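Local structure of alkyl hydroperoxide reductase E (Mycobacterium tuberculosis, 5C04) at residues H78-W81 with A82-G86. The protein probably reduces hydrogen peroxide and organic hydroperoxides to water and alcohols as a thiol-specific peroxidase that uses mycoredoxin as its reductant. The protein carries 1 engineered substitution. Sequence-based numbering, arbitrary orientation. Where two conformers were deposited one is given.
Sequences HKIW and ATQSG
With OG1 of T83 beside its own backbone N and anti to the carbonyl carbon (chi1 -61°) and OG of S85 set the same way (chi1 -55°), both hydroxyls reach carbonyls four residues earlier on helix 75-85, the helix between strands 65-71 and 91-93 in a beta-alpha-beta unit of this thioredoxin-fold peroxiredoxin. K79 O accepts from T83 OG1 at 2.9 Å as well as from T83 N, the two donors lying on opposite faces of the carbonyl plane. Two residues further along, W81 O is held in the same fashion: S85 OG donates to it at 2.8 Å, while S85 N approaches from the other face with a more bent N-H...O angle of 135°. By contrast, Q84 N gives I80 O a nearly straight bond, and A82 N makes the corresponding i to i+4 bond to H78 O. Beyond S85 the helix ends in a Schellman motif, where G86 turns to positive phi.

The side chain of W81 leaves the backbone away from residues 82-86, yet CD1 of its indole comes 3.5 Å from S85 OG, which meets the ring obliquely. Q47 of helix 44-55 bonds both W81 NE1 and S85 OG, tying this buried flank of the helix to the neighbourhood of C46, by similarity the active-site cysteine. On the outward side I80 and Q84 run side by side, CG2 of I80 lying 3.4 Å from Q84 NE2; the Q84 amide also hydrogen-bonds Q84 of the second subunit, and I80 packs on F42 of that chain. K79, bent at chi2, crosses T83 obliquely and bonds N18 through its ammonium group. A water bridges K79 and T83, accepting from K79 NZ at 2.8 Å and donating to T83 OG1 at 2.7 Å.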
loop_
_atom_site.group_PDB
_atom_site.type_symbol
_atom_site.label_atom_id
_atom_site.label_comp_id
_atom_site.label_asym_id
_atom_site.label_seq_id
_atom_site.Cartn_x
_atom_site.Cartn_y
_atom_site.Cartn_z
ATOM N N HIS A 78 -6.799 3.743 1.657
ATOM C CA HIS A 78 -7.546 4.105 2.853
ATOM C C HIS A 78 -8.876 4.753 2.544
ATOM O O HIS A 78 -9.839 4.524 3.274
ATOM C CB HIS A 78 -6.687 4.973 3.747
ATOM C CG HIS A 78 -5.532 4.229 4.346
ATOM N ND1 HIS A 78 -4.447 4.859 4.893
ATOM C CD2 HIS A 78 -5.283 2.897 4.445
ATOM C CE1 HIS A 78 -3.587 3.957 5.337
ATOM N NE2 HIS A 78 -4.064 2.757 5.069
ATOM N N LYS A 79 -8.959 5.492 1.437
ATOM C CA LYS A 79 -10.235 6.069 1.029
ATOM C C LYS A 79 -11.283 5.010 0.706
ATOM O O LYS A 79 -12.431 5.073 1.200
ATOM C CB LYS A 79 -10.060 7.025 -0.155
ATOM C CG LYS A 79 -11.356 7.704 -0.609
ATOM C CD LYS A 79 -12.032 8.472 0.518
ATOM C CE LYS A 79 -13.156 9.359 0.013
ATOM N NZ LYS A 79 -13.871 10.011 1.146
ATOM N N ILE A 80 -10.932 4.023 -0.110
ATOM C CA ILE A 80 -11.856 2.944 -0.442
ATOM C C ILE A 80 -12.228 2.132 0.812
ATOM O O ILE A 80 -13.376 1.767 1.059
ATOM C CB ILE A 80 -11.267 2.021 -1.540
ATOM C CG1 ILE A 80 -11.089 2.788 -2.859
ATOM C CG2 ILE A 80 -12.126 0.779 -1.707
ATOM C CD1 ILE A 80 -12.357 3.346 -3.466
ATOM N N TRP A 81 -11.227 1.809 1.629
ATOM C CA TRP A 81 -11.460 1.013 2.825
ATOM C C TRP A 81 -12.413 1.762 3.766
ATOM O O TRP A 81 -13.369 1.180 4.291
ATOM C CB TRP A 81 -10.141 0.710 3.523
ATOM C CG TRP A 81 -10.233 -0.369 4.568
ATOM C CD1 TRP A 81 -11.032 -1.475 4.557
ATOM C CD2 TRP A 81 -9.481 -0.439 5.789
ATOM N NE1 TRP A 81 -10.816 -2.240 5.679
ATOM C CE2 TRP A 81 -9.865 -1.626 6.454
ATOM C CE3 TRP A 81 -8.513 0.369 6.356
ATOM C CZ2 TRP A 81 -9.313 -2.008 7.670
ATOM C CZ3 TRP A 81 -7.965 -0.005 7.581
ATOM C CH2 TRP A 81 -8.370 -1.184 8.223
ATOM N N ALA A 82 -12.158 3.058 3.944
ATOM C CA ALA A 82 -12.997 3.882 4.815
ATOM C C ALA A 82 -14.411 4.028 4.279
ATOM O O ALA A 82 -15.387 3.918 5.060
ATOM C CB ALA A 82 -12.391 5.262 5.009
ATOM N N THR A 83 -14.541 4.241 2.979
ATOM C CA THR A 83 -15.880 4.343 2.374
ATOM C C THR A 83 -16.666 3.044 2.532
ATOM O O THR A 83 -17.826 3.049 2.967
ATOM C CB THR A 83 -15.797 4.751 0.902
ATOM O OG1 THR A 83 -15.180 6.032 0.827
ATOM C CG2 THR A 83 -17.193 4.783 0.277
ATOM N N GLN A 84 -16.050 1.913 2.202
ATOM C CA GLN A 84 -16.741 0.641 2.282
ATOM C C GLN A 84 -17.027 0.202 3.729
ATOM O O GLN A 84 -17.985 -0.539 3.995
ATOM C CB GLN A 84 -15.950 -0.406 1.480
ATOM C CG GLN A 84 -15.934 -0.076 -0.006
ATOM C CD GLN A 84 -15.219 -1.096 -0.875
ATOM O OE1 GLN A 84 -14.788 -2.156 -0.409
ATOM N NE2 GLN A 84 -15.126 -0.787 -2.162
ATOM N N SER A 85 -16.216 0.662 4.685
ATOM C CA SER A 85 -16.353 0.273 6.087
ATOM C C SER A 85 -17.132 1.286 6.932
ATOM O O SER A 85 -17.403 1.010 8.120
ATOM C CB SER A 85 -14.975 0.086 6.739
ATOM O OG SER A 85 -14.180 -0.841 5.995
ATOM N N GLY A 86 -17.412 2.453 6.360
ATOM C CA GLY A 86 -18.051 3.523 7.101
ATOM C C GLY A 86 -17.173 4.169 8.144
ATOM O O GLY A 86 -17.684 4.588 9.230
HETATM O O HOH W 1 -14.721 7.896 2.741
#